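Local structure of soluble lytic murein transglycosylase (Pseudomonas aeruginosa, 5OHU) at residues A222-T227 with D239-G244; R427-A432 with I442-L447; Q452-A457 with R473-H478. The protein is a lytic transglycosylase that turns over cell-wall peptidoglycan in both exolytic and endolytic fashion, probably by cleaving its glycosidic bonds. One frame throughout, in Å; residues are numbered along the deposited sequence.

Interaction 1: residues A222-T227 with D239-G244; sequences AQLSQT and DVVGLG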
loop_
_atom_site.group_PDB
_atom_site.type_symbol
_atom_site.label_atom_id
_atom_site.label_comp_id
_atom_site.label_asym_id
_atom_site.label_seq_id
_atom_site.Cartn_x
_atom_site.Cartn_y
_atom_site.Cartn_z
ATOM N N ALA A 222 28.527 -2.057 -8.459
ATOM C CA ALA A 222 29.516 -1.154 -9.018
ATOM C C ALA A 222 30.727 -1.906 -9.541
ATOM O O ALA A 222 31.521 -1.329 -10.287
ATOM C CB ALA A 222 29.960 -0.110 -7.977
ATOM N N GLN A 223 30.887 -3.183 -9.177
ATOM C CA GLN A 223 31.965 -3.957 -9.777
ATOM C C GLN A 223 31.795 -4.118 -11.284
ATOM O O GLN A 223 32.773 -4.466 -11.960
ATOM C CB GLN A 223 32.114 -5.345 -9.121
ATOM C CG GLN A 223 32.363 -5.362 -7.602
ATOM C CD GLN A 223 32.111 -6.752 -6.982
ATOM O OE1 GLN A 223 30.989 -7.075 -6.565
ATOM N NE2 GLN A 223 33.156 -7.579 -6.937
ATOM N N LEU A 224 30.589 -3.891 -11.828
ATOM C CA LEU A 224 30.432 -3.971 -13.276
ATOM C C LEU A 224 31.275 -2.933 -14.006
ATOM O O LEU A 224 31.439 -3.050 -15.221
ATOM C CB LEU A 224 28.955 -3.860 -13.676
ATOM C CG LEU A 224 28.073 -5.003 -13.157
ATOM C CD1 LEU A 224 26.599 -4.821 -13.537
ATOM C CD2 LEU A 224 28.592 -6.361 -13.696
ATOM N N SER A 225 31.838 -1.960 -13.284
ATOM C CA SER A 225 32.800 -1.027 -13.861
ATOM C C SER A 225 34.011 -1.744 -14.423
ATOM O O SER A 225 34.715 -1.192 -15.278
ATOM C CB SER A 225 33.262 -0.017 -12.802
ATOM O OG SER A 225 32.189 0.799 -12.379
ATOM N N GLN A 226 34.311 -2.940 -13.910
ATOM C CA GLN A 226 35.425 -3.751 -14.391
ATOM C C GLN A 226 34.967 -4.539 -15.620
ATOM O O GLN A 226 34.808 -5.758 -15.594
ATOM C CB GLN A 226 35.923 -4.685 -13.300
ATOM C CG GLN A 226 36.468 -4.003 -12.046
ATOM C CD GLN A 226 36.805 -5.023 -10.955
ATOM O OE1 GLN A 226 36.274 -4.968 -9.853
ATOM N NE2 GLN A 226 37.680 -5.959 -11.271
ATOM N N THR A 227 34.759 -3.804 -16.717
ATOM C CA THR A 227 34.164 -4.388 -17.914
ATOM C C THR A 227 34.989 -5.557 -18.430
ATOM O O THR A 227 34.437 -6.570 -18.879
ATOM C CB THR A 227 34.011 -3.318 -18.995
ATOM O OG1 THR A 227 35.230 -2.565 -19.111
ATOM C CG2 THR A 227 32.873 -2.379 -18.636
ATOM N N ASP A 239 23.056 -12.512 -17.751
ATOM C CA ASP A 239 22.158 -12.462 -16.600
ATOM C C ASP A 239 22.825 -11.787 -15.410
ATOM O O ASP A 239 22.212 -10.953 -14.733
ATOM C CB ASP A 239 21.716 -13.877 -16.225
ATOM C CG ASP A 239 20.404 -14.267 -16.866
ATOM O OD1 ASP A 239 19.537 -13.388 -17.043
ATOM O OD2 ASP A 239 20.247 -15.457 -17.201
ATOM N N VAL A 240 24.082 -12.128 -15.135
ATOM C CA VAL A 240 24.792 -11.463 -14.047
ATOM C C VAL A 240 24.803 -9.959 -14.268
ATOM O O VAL A 240 24.424 -9.178 -13.387
ATOM C CB VAL A 240 26.214 -12.025 -13.908
ATOM C CG1 VAL A 240 27.016 -11.166 -12.930
ATOM C CG2 VAL A 240 26.120 -13.465 -13.415
ATOM N N VAL A 241 25.202 -9.537 -15.467
ATOM C CA VAL A 241 25.363 -8.117 -15.745
ATOM C C VAL A 241 24.016 -7.409 -15.711
ATOM O O VAL A 241 23.891 -6.315 -15.148
ATOM C CB VAL A 241 26.097 -7.937 -17.085
ATOM C CG1 VAL A 241 25.965 -6.511 -17.593
ATOM C CG2 VAL A 241 27.563 -8.325 -16.905
ATOM N N GLY A 242 22.981 -8.036 -16.263
ATOM C CA GLY A 242 21.683 -7.383 -16.293
ATOM C C GLY A 242 21.123 -7.155 -14.908
ATOM O O GLY A 242 20.555 -6.096 -14.620
ATOM N N LEU A 243 21.281 -8.147 -14.025
ATOM C CA LEU A 243 20.865 -7.972 -12.640
ATOM C C LEU A 243 21.616 -6.815 -12.002
ATOM O O LEU A 243 21.017 -5.954 -11.337
ATOM C CB LEU A 243 21.083 -9.267 -11.850
ATOM C CG LEU A 243 20.523 -9.227 -10.422
ATOM C CD1 LEU A 243 19.819 -10.532 -10.114
ATOM C CD2 LEU A 243 21.631 -8.981 -9.427
ATOM N N GLY A 244 22.932 -6.764 -12.221
ATOM C CA GLY A 244 23.721 -5.695 -11.632
ATOM C C GLY A 244 23.339 -4.322 -12.153
ATOM O O GLY A 244 23.267 -3.357 -11.389
#
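Where Leu-224 meets Val-241 and Gly-244, the flat group involved is a peptide unit and not a ring: methyl CD1 of Leu-224 comes up to the carbonyl oxygen O of Val-241 at 3.5 Å. The same methyl rests against the backbone of the next turn, 3.6 Å from CA of Gly-244. Glycine suits this place because, with no side chain on the face turned to Leu-224, it lets the methyl settle directly on the helix. The other branch, CD2 of Leu-224, meets CG2 of Val-241 at 3.9 Å. With CD1 anti to CA (chi2 178°), the methyl is carried outward from the 3-10 backbone toward the helix. Outside the two segments Phe-230 touches both side chains, and Leu-267 and Phe-269 also touch Val-241, so the contact belongs to a larger apolar cluster.

The segment bearing the leucine is a short 3-10 turn. The carbonyl O of Ala-222 accepts from both N and OG of Ser-225, the hydroxyl lying in the carbonyl plane with OG 3.1 Å from O of Ala-222. An inverse gamma turn centred on Gln-226 follows, and the main-chain O of Leu-224 is hydrogen-bonded to the hydroxyl of Tyr-263 on helix 253-263. The arrangement joins the link after helix 208-219 to the helix 235-251 that it leads into, as befits the helix-after-helix superhelical build of Slt-type transglycosylases.

Interaction 2: residues R427-A432 with I442-L447; sequences REWYHA and IAQARL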
loop_
_atom_site.group_PDB
_atom_site.type_symbol
_atom_site.label_atom_id
_atom_site.label_comp_id
_atom_site.label_asym_id
_atom_site.label_seq_id
_atom_site.Cartn_x
_atom_site.Cartn_y
_atom_site.Cartn_z
ATOM N N ARG A 427 -11.232 -5.874 13.861
ATOM C CA ARG A 427 -10.961 -7.016 12.994
ATOM C C ARG A 427 -12.252 -7.605 12.434
ATOM O O ARG A 427 -12.326 -7.918 11.241
ATOM C CB ARG A 427 -10.157 -8.085 13.735
ATOM C CG ARG A 427 -9.657 -9.173 12.801
ATOM C CD ARG A 427 -8.899 -10.275 13.518
ATOM N NE ARG A 427 -7.675 -9.797 14.151
ATOM C CZ ARG A 427 -7.531 -9.626 15.461
ATOM N NH1 ARG A 427 -8.536 -9.905 16.279
ATOM N NH2 ARG A 427 -6.378 -9.187 15.952
ATOM N N GLU A 428 -13.280 -7.763 13.271
ATOM C CA GLU A 428 -14.588 -8.158 12.758
ATOM C C GLU A 428 -15.042 -7.206 11.668
ATOM O O GLU A 428 -15.442 -7.618 10.567
ATOM C CB GLU A 428 -15.625 -8.172 13.883
ATOM C CG GLU A 428 -15.590 -9.393 14.789
ATOM C CD GLU A 428 -16.026 -10.687 14.098
ATOM O OE1 GLU A 428 -15.853 -11.762 14.729
ATOM O OE2 GLU A 428 -16.538 -10.640 12.945
ATOM N N TRP A 429 -14.980 -5.910 11.973
ATOM C CA TRP A 429 -15.491 -4.895 11.064
ATOM C C TRP A 429 -14.799 -4.975 9.711
ATOM O O TRP A 429 -15.456 -4.952 8.666
ATOM C CB TRP A 429 -15.297 -3.524 11.699
ATOM C CG TRP A 429 -16.281 -2.510 11.293
ATOM C CD1 TRP A 429 -16.118 -1.541 10.345
ATOM C CD2 TRP A 429 -17.596 -2.331 11.838
ATOM N NE1 TRP A 429 -17.260 -0.777 10.257
ATOM C CE2 TRP A 429 -18.181 -1.239 11.162
ATOM C CE3 TRP A 429 -18.342 -3.000 12.813
ATOM C CZ2 TRP A 429 -19.469 -0.787 11.447
ATOM C CZ3 TRP A 429 -19.619 -2.554 13.096
ATOM C CH2 TRP A 429 -20.171 -1.455 12.415
ATOM N N TYR A 430 -13.468 -5.089 9.715
ATOM C CA TYR A 430 -12.699 -5.090 8.470
ATOM C C TYR A 430 -12.876 -6.389 7.701
ATOM O O TYR A 430 -12.936 -6.377 6.469
ATOM C CB TYR A 430 -11.209 -4.872 8.749
ATOM C CG TYR A 430 -10.849 -3.503 9.286
ATOM C CD1 TYR A 430 -11.775 -2.461 9.293
ATOM C CD2 TYR A 430 -9.578 -3.257 9.789
ATOM C CE1 TYR A 430 -11.440 -1.211 9.795
ATOM C CE2 TYR A 430 -9.230 -2.015 10.284
ATOM C CZ TYR A 430 -10.159 -0.996 10.286
ATOM O OH TYR A 430 -9.787 0.231 10.785
ATOM N N HIS A 431 -12.915 -7.523 8.405
ATOM C CA HIS A 431 -13.116 -8.794 7.721
ATOM C C HIS A 431 -14.490 -8.841 7.069
ATOM O O HIS A 431 -14.616 -9.214 5.897
ATOM C CB HIS A 431 -12.919 -9.961 8.692
ATOM C CG HIS A 431 -13.059 -11.310 8.055
ATOM N ND1 HIS A 431 -12.115 -11.829 7.194
ATOM C CD2 HIS A 431 -14.035 -12.247 8.151
ATOM C CE1 HIS A 431 -12.502 -13.027 6.790
ATOM N NE2 HIS A 431 -13.664 -13.302 7.355
ATOM N N ALA A 432 -15.522 -8.425 7.803
ATOM C CA ALA A 432 -16.870 -8.359 7.245
ATOM C C ALA A 432 -16.918 -7.488 5.993
ATOM O O ALA A 432 -17.602 -7.826 5.018
ATOM C CB ALA A 432 -17.836 -7.827 8.300
ATOM N N ILE A 442 -21.815 1.208 2.405
ATOM C CA ILE A 442 -22.305 2.528 2.782
ATOM C C ILE A 442 -23.041 2.463 4.117
ATOM O O ILE A 442 -22.827 3.302 5.003
ATOM C CB ILE A 442 -23.191 3.105 1.657
ATOM C CG1 ILE A 442 -22.324 3.600 0.490
ATOM C CG2 ILE A 442 -24.066 4.223 2.178
ATOM C CD1 ILE A 442 -23.063 3.709 -0.818
ATOM N N ALA A 443 -23.895 1.451 4.295
ATOM C CA ALA A 443 -24.574 1.279 5.574
ATOM C C ALA A 443 -23.576 1.063 6.707
ATOM O O ALA A 443 -23.722 1.643 7.792
ATOM C CB ALA A 443 -25.560 0.114 5.494
ATOM N N GLN A 444 -22.544 0.242 6.469
ATOM C CA GLN A 444 -21.522 0.027 7.488
ATOM C C GLN A 444 -20.803 1.330 7.828
ATOM O O GLN A 444 -20.476 1.583 8.996
ATOM C CB GLN A 444 -20.519 -1.025 7.015
ATOM C CG GLN A 444 -19.719 -1.668 8.134
ATOM C CD GLN A 444 -18.503 -2.408 7.628
ATOM O OE1 GLN A 444 -17.864 -1.978 6.671
ATOM N NE2 GLN A 444 -18.174 -3.533 8.265
ATOM N N ALA A 445 -20.552 2.166 6.814
ATOM C CA ALA A 445 -19.918 3.458 7.058
ATOM C C ALA A 445 -20.748 4.309 8.009
ATOM O O ALA A 445 -20.202 4.942 8.923
ATOM C CB ALA A 445 -19.689 4.198 5.736
ATOM N N ARG A 446 -22.070 4.326 7.824
ATOM C CA ARG A 446 -22.920 5.110 8.717
ATOM C C ARG A 446 -22.880 4.566 10.138
ATOM O O ARG A 446 -22.825 5.339 11.101
ATOM C CB ARG A 446 -24.360 5.146 8.203
ATOM C CG ARG A 446 -25.254 6.157 8.935
ATOM C CD ARG A 446 -24.812 7.600 8.672
ATOM N NE ARG A 446 -25.041 8.474 9.822
ATOM C CZ ARG A 446 -26.163 9.154 10.037
ATOM N NH1 ARG A 446 -27.170 9.065 9.180
ATOM N NH2 ARG A 446 -26.281 9.923 11.113
ATOM N N LEU A 447 -22.903 3.236 10.288
ATOM C CA LEU A 447 -22.926 2.631 11.619
ATOM C C LEU A 447 -21.644 2.938 12.380
ATOM O O LEU A 447 -21.681 3.282 13.567
ATOM C CB LEU A 447 -23.142 1.117 11.508
ATOM C CG LEU A 447 -24.545 0.620 11.130
ATOM C CD1 LEU A 447 -24.515 -0.850 10.736
ATOM C CD2 LEU A 447 -25.541 0.834 12.267
HETATM O O HOH W 1 -17.463 1.475 8.462
#
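Gln-444 lays its side chain across the face of the Trp-429 indole, joining the two legs of an antiparallel helical hairpin in the L domain, helices 422-433 and 438-450. The short segments run at 163° to each other with axes 11.9 Å apart, a wide spacing that a large ring and a long amide together can fill. From CB, which points toward the other helix, Gln-444 sets out with CG anti to its own main-chain nitrogen (chi1 -160°) and stays extended. CG lies 3.4 Å from CE2 of Trp-429. Next, CD sits 3.3 Å from NE1 of the indole, over the face, and the amide is turned only 14° from the ring plane. At the tip the two ends divide their work: NE2 lies over the same face, toward the rim, and donates to the main-chain O of Trp-429 at 3.1 Å, a bent bond that comes in tilted from the carbonyl plane, while OE1 accepts from the hydroxyl of Ser-460 on helix 454-463. Glutamine suits this buried spot because its flat amide matches the ring and both its polar ends find partners. Leu-447 adds an apolar touch at the ring edge, its CB 4.0 Å from CH2 of Trp-429. The indole nitrogen has a partner too: NE1 of Trp-429 donates to a water 2.9 Å away, which in turn makes a weak bond to the main-chain O of Gln-444.

Interaction 3: residues Q452-A457 with R473-H478; sequences QWYFPA and RFPMAH. With PO4 (phosphate ion), chain I; PO4 (phosphate ion), chain H.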
loop_
_atom_site.group_PDB
_atom_site.type_symbol
_atom_site.label_atom_id
_atom_site.label_comp_id
_atom_site.label_asym_id
_atom_site.label_seq_id
_atom_site.Cartn_x
_atom_site.Cartn_y
_atom_site.Cartn_z
ATOM N N GLN A 452 -18.464 6.956 16.512
ATOM C CA GLN A 452 -17.253 7.782 16.567
ATOM C C GLN A 452 -16.039 6.997 16.096
ATOM O O GLN A 452 -14.916 7.209 16.558
ATOM C CB GLN A 452 -17.008 8.361 17.967
ATOM C CG GLN A 452 -17.803 9.625 18.287
ATOM C CD GLN A 452 -19.275 9.498 17.946
ATOM O OE1 GLN A 452 -20.022 8.791 18.623
ATOM N NE2 GLN A 452 -19.699 10.178 16.882
ATOM N N TRP A 453 -16.262 6.073 15.169
ATOM C CA TRP A 453 -15.182 5.269 14.625
ATOM C C TRP A 453 -14.851 5.783 13.233
ATOM O O TRP A 453 -15.175 5.180 12.205
ATOM C CB TRP A 453 -15.547 3.805 14.658
ATOM C CG TRP A 453 -14.879 3.248 15.811
ATOM C CD1 TRP A 453 -14.313 3.956 16.830
ATOM C CD2 TRP A 453 -14.640 1.877 16.087
ATOM N NE1 TRP A 453 -13.740 3.109 17.728
ATOM C CE2 TRP A 453 -13.929 1.822 17.297
ATOM C CE3 TRP A 453 -14.962 0.687 15.432
ATOM C CZ2 TRP A 453 -13.545 0.625 17.870
ATOM C CZ3 TRP A 453 -14.569 -0.502 15.995
ATOM C CH2 TRP A 453 -13.867 -0.527 17.205
ATOM N N TYR A 454 -14.135 6.909 13.238
ATOM C CA TYR A 454 -13.954 7.709 12.037
ATOM C C TYR A 454 -13.195 6.953 10.964
ATOM O O TYR A 454 -13.614 6.947 9.802
ATOM C CB TYR A 454 -13.266 9.024 12.414
ATOM C CG TYR A 454 -14.081 9.757 13.464
ATOM C CD1 TYR A 454 -15.442 10.000 13.256
ATOM C CD2 TYR A 454 -13.517 10.158 14.679
ATOM C CE1 TYR A 454 -16.210 10.640 14.210
ATOM C CE2 TYR A 454 -14.279 10.801 15.632
ATOM C CZ TYR A 454 -15.623 11.035 15.391
ATOM O OH TYR A 454 -16.389 11.670 16.331
ATOM N N PHE A 455 -12.093 6.278 11.327
ATOM C CA PHE A 455 -11.346 5.550 10.299
ATOM C C PHE A 455 -12.115 4.353 9.756
ATOM O O PHE A 455 -12.190 4.210 8.523
ATOM C CB PHE A 455 -9.966 5.144 10.816
ATOM C CG PHE A 455 -9.142 4.408 9.801
ATOM C CD1 PHE A 455 -9.034 4.887 8.502
ATOM C CD2 PHE A 455 -8.482 3.240 10.139
ATOM C CE1 PHE A 455 -8.285 4.208 7.558
ATOM C CE2 PHE A 455 -7.729 2.560 9.208
ATOM C CZ PHE A 455 -7.628 3.041 7.913
ATOM N N PRO A 456 -12.685 3.458 10.573
ATOM C CA PRO A 456 -13.553 2.419 9.987
ATOM C C PRO A 456 -14.605 2.996 9.050
ATOM O O PRO A 456 -14.821 2.462 7.958
ATOM C CB PRO A 456 -14.176 1.752 11.222
ATOM C CG PRO A 456 -13.156 1.935 12.290
ATOM C CD PRO A 456 -12.552 3.294 12.036
ATOM N N ALA A 457 -15.256 4.089 9.451
ATOM C CA ALA A 457 -16.249 4.722 8.592
ATOM C C ALA A 457 -15.618 5.234 7.301
ATOM O O ALA A 457 -16.151 4.999 6.207
ATOM C CB ALA A 457 -16.940 5.857 9.350
ATOM N N ARG A 473 -16.432 11.470 5.563
ATOM C CA ARG A 473 -15.076 11.499 5.032
ATOM C C ARG A 473 -14.188 12.507 5.747
ATOM O O ARG A 473 -12.959 12.391 5.665
ATOM C CB ARG A 473 -15.095 11.793 3.528
ATOM C CG ARG A 473 -15.568 10.616 2.654
ATOM C CD ARG A 473 -15.453 10.941 1.160
ATOM N NE ARG A 473 -14.062 11.160 0.759
ATOM C CZ ARG A 473 -13.672 12.066 -0.129
ATOM N NH1 ARG A 473 -14.571 12.850 -0.706
ATOM N NH2 ARG A 473 -12.378 12.200 -0.427
ATOM N N PHE A 474 -14.764 13.484 6.449
ATOM C CA PHE A 474 -13.994 14.573 7.050
ATOM C C PHE A 474 -14.495 14.861 8.465
ATOM O O PHE A 474 -15.192 15.843 8.724
ATOM C CB PHE A 474 -14.025 15.800 6.136
ATOM C CG PHE A 474 -13.397 15.518 4.809
ATOM C CD1 PHE A 474 -12.025 15.344 4.725
ATOM C CD2 PHE A 474 -14.168 15.296 3.678
ATOM C CE1 PHE A 474 -11.415 15.018 3.527
ATOM C CE2 PHE A 474 -13.558 14.971 2.458
ATOM C CZ PHE A 474 -12.182 14.825 2.391
ATOM N N PRO A 475 -14.113 14.013 9.414
ATOM C CA PRO A 475 -14.535 14.230 10.799
ATOM C C PRO A 475 -13.956 15.512 11.384
ATOM O O PRO A 475 -12.914 16.019 10.950
ATOM C CB PRO A 475 -13.989 12.997 11.534
ATOM C CG PRO A 475 -13.044 12.333 10.585
ATOM C CD PRO A 475 -13.464 12.708 9.215
ATOM N N MET A 476 -14.640 16.019 12.422
ATOM C CA MET A 476 -14.277 17.274 13.075
ATOM C C MET A 476 -13.960 17.093 14.552
ATOM O O MET A 476 -14.105 18.044 15.326
ATOM C CB MET A 476 -15.401 18.297 12.920
ATOM C CG MET A 476 -15.738 18.639 11.484
ATOM S SD MET A 476 -14.555 19.816 10.817
ATOM C CE MET A 476 -14.978 21.292 11.733
ATOM N N ALA A 477 -13.564 15.895 14.971
ATOM C CA ALA A 477 -13.295 15.663 16.385
ATOM C C ALA A 477 -12.126 16.520 16.863
ATOM O O ALA A 477 -11.169 16.763 16.125
ATOM C CB ALA A 477 -13.000 14.185 16.642
ATOM N N HIS A 478 -12.207 16.974 18.115
ATOM C CA HIS A 478 -11.163 17.780 18.749
ATOM C C HIS A 478 -10.987 19.121 18.054
ATOM O O HIS A 478 -9.902 19.712 18.085
ATOM C CB HIS A 478 -9.838 17.016 18.812
ATOM C CG HIS A 478 -9.996 15.629 19.350
ATOM N ND1 HIS A 478 -10.177 15.371 20.692
ATOM C CD2 HIS A 478 -10.042 14.430 18.725
ATOM C CE1 HIS A 478 -10.309 14.070 20.874
ATOM N NE2 HIS A 478 -10.234 13.477 19.696
HETATM P P PO4 I . -10.823 18.101 22.919
HETATM O O1 PO4 I . -10.506 18.520 24.335
HETATM O O2 PO4 I . -12.214 17.507 22.872
HETATM O O3 PO4 I . -9.824 17.049 22.496
HETATM O O4 PO4 I . -10.746 19.297 21.997
HETATM P P PO4 H . -10.823 9.890 18.617
HETATM O O1 PO4 H . -10.798 10.126 20.107
HETATM O O2 PO4 H . -10.172 11.065 17.927
HETATM O O3 PO4 H . -10.094 8.608 18.289
HETATM O O4 PO4 H . -12.250 9.764 18.147
#
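Tyr-454, in the first turn of helix 454-463, faces an irregular run of chain at Pro-475, their CA atoms 6.7 Å apart. The helix starts right after the previous one stops: Gln-452, with positive phi, is the C-prime residue of a Schellman motif, and Trp-453 takes the N-cap position. Tyr-454 carries the contact. Pro-475 CB sits over one face of its ring, 4.0 Å from the ring centroid and 23° off the normal, a CH-pi contact, while CG of the proline reaches back to CB of Tyr-454. Proline fits here, offering a rigid apolar ring to the aromatic face and having no N-H to satisfy; its main-chain O is hydrogen-bonded to the hydroxyl of Tyr-621. On the opposite face lies the main-chain O of Gln-452, shifted toward the rim. CB of Ala-477 touches CE2 of Tyr-454 obliquely at 3.8 Å; its small methyl fits close to the ring.

His-478, N-cap residue of helix 479-488, has its imidazole between two phosphate ions, probably from the crystallisation liquor, both met at the ring edge. NE2 of His-478 donates to O2 of the chain H phosphate at 3.0 Å; that ion also approaches Tyr-454 obliquely, with O4 3.4 Å from CE2. The approach of ND1 to the chain I phosphate is too short to be trusted in detail. If both nitrogens do donate to anions, the imidazole may be protonated and positively charged in this crystal.

Interactions 1, 2 and 3 follow one another along the chain without interleaving. Interaction 1 stands apart, its centre 51 Å from that of interaction 2 and 52 Å from that of interaction 3, on the opposite side of the chain's centre; about 36 Å separates the nearest atoms. Interactions 2 and 3 are neighbours with centres 14 Å apart, and they touch: Trp-429 packs on Pro-456 and Tyr-430 on Phe-455. Helix 438-450 and helix 454-463, consecutive in the chain, connect them. Together they lead from the helical L region toward helix 479-488, within a long, mainly helical protein with almost no strand.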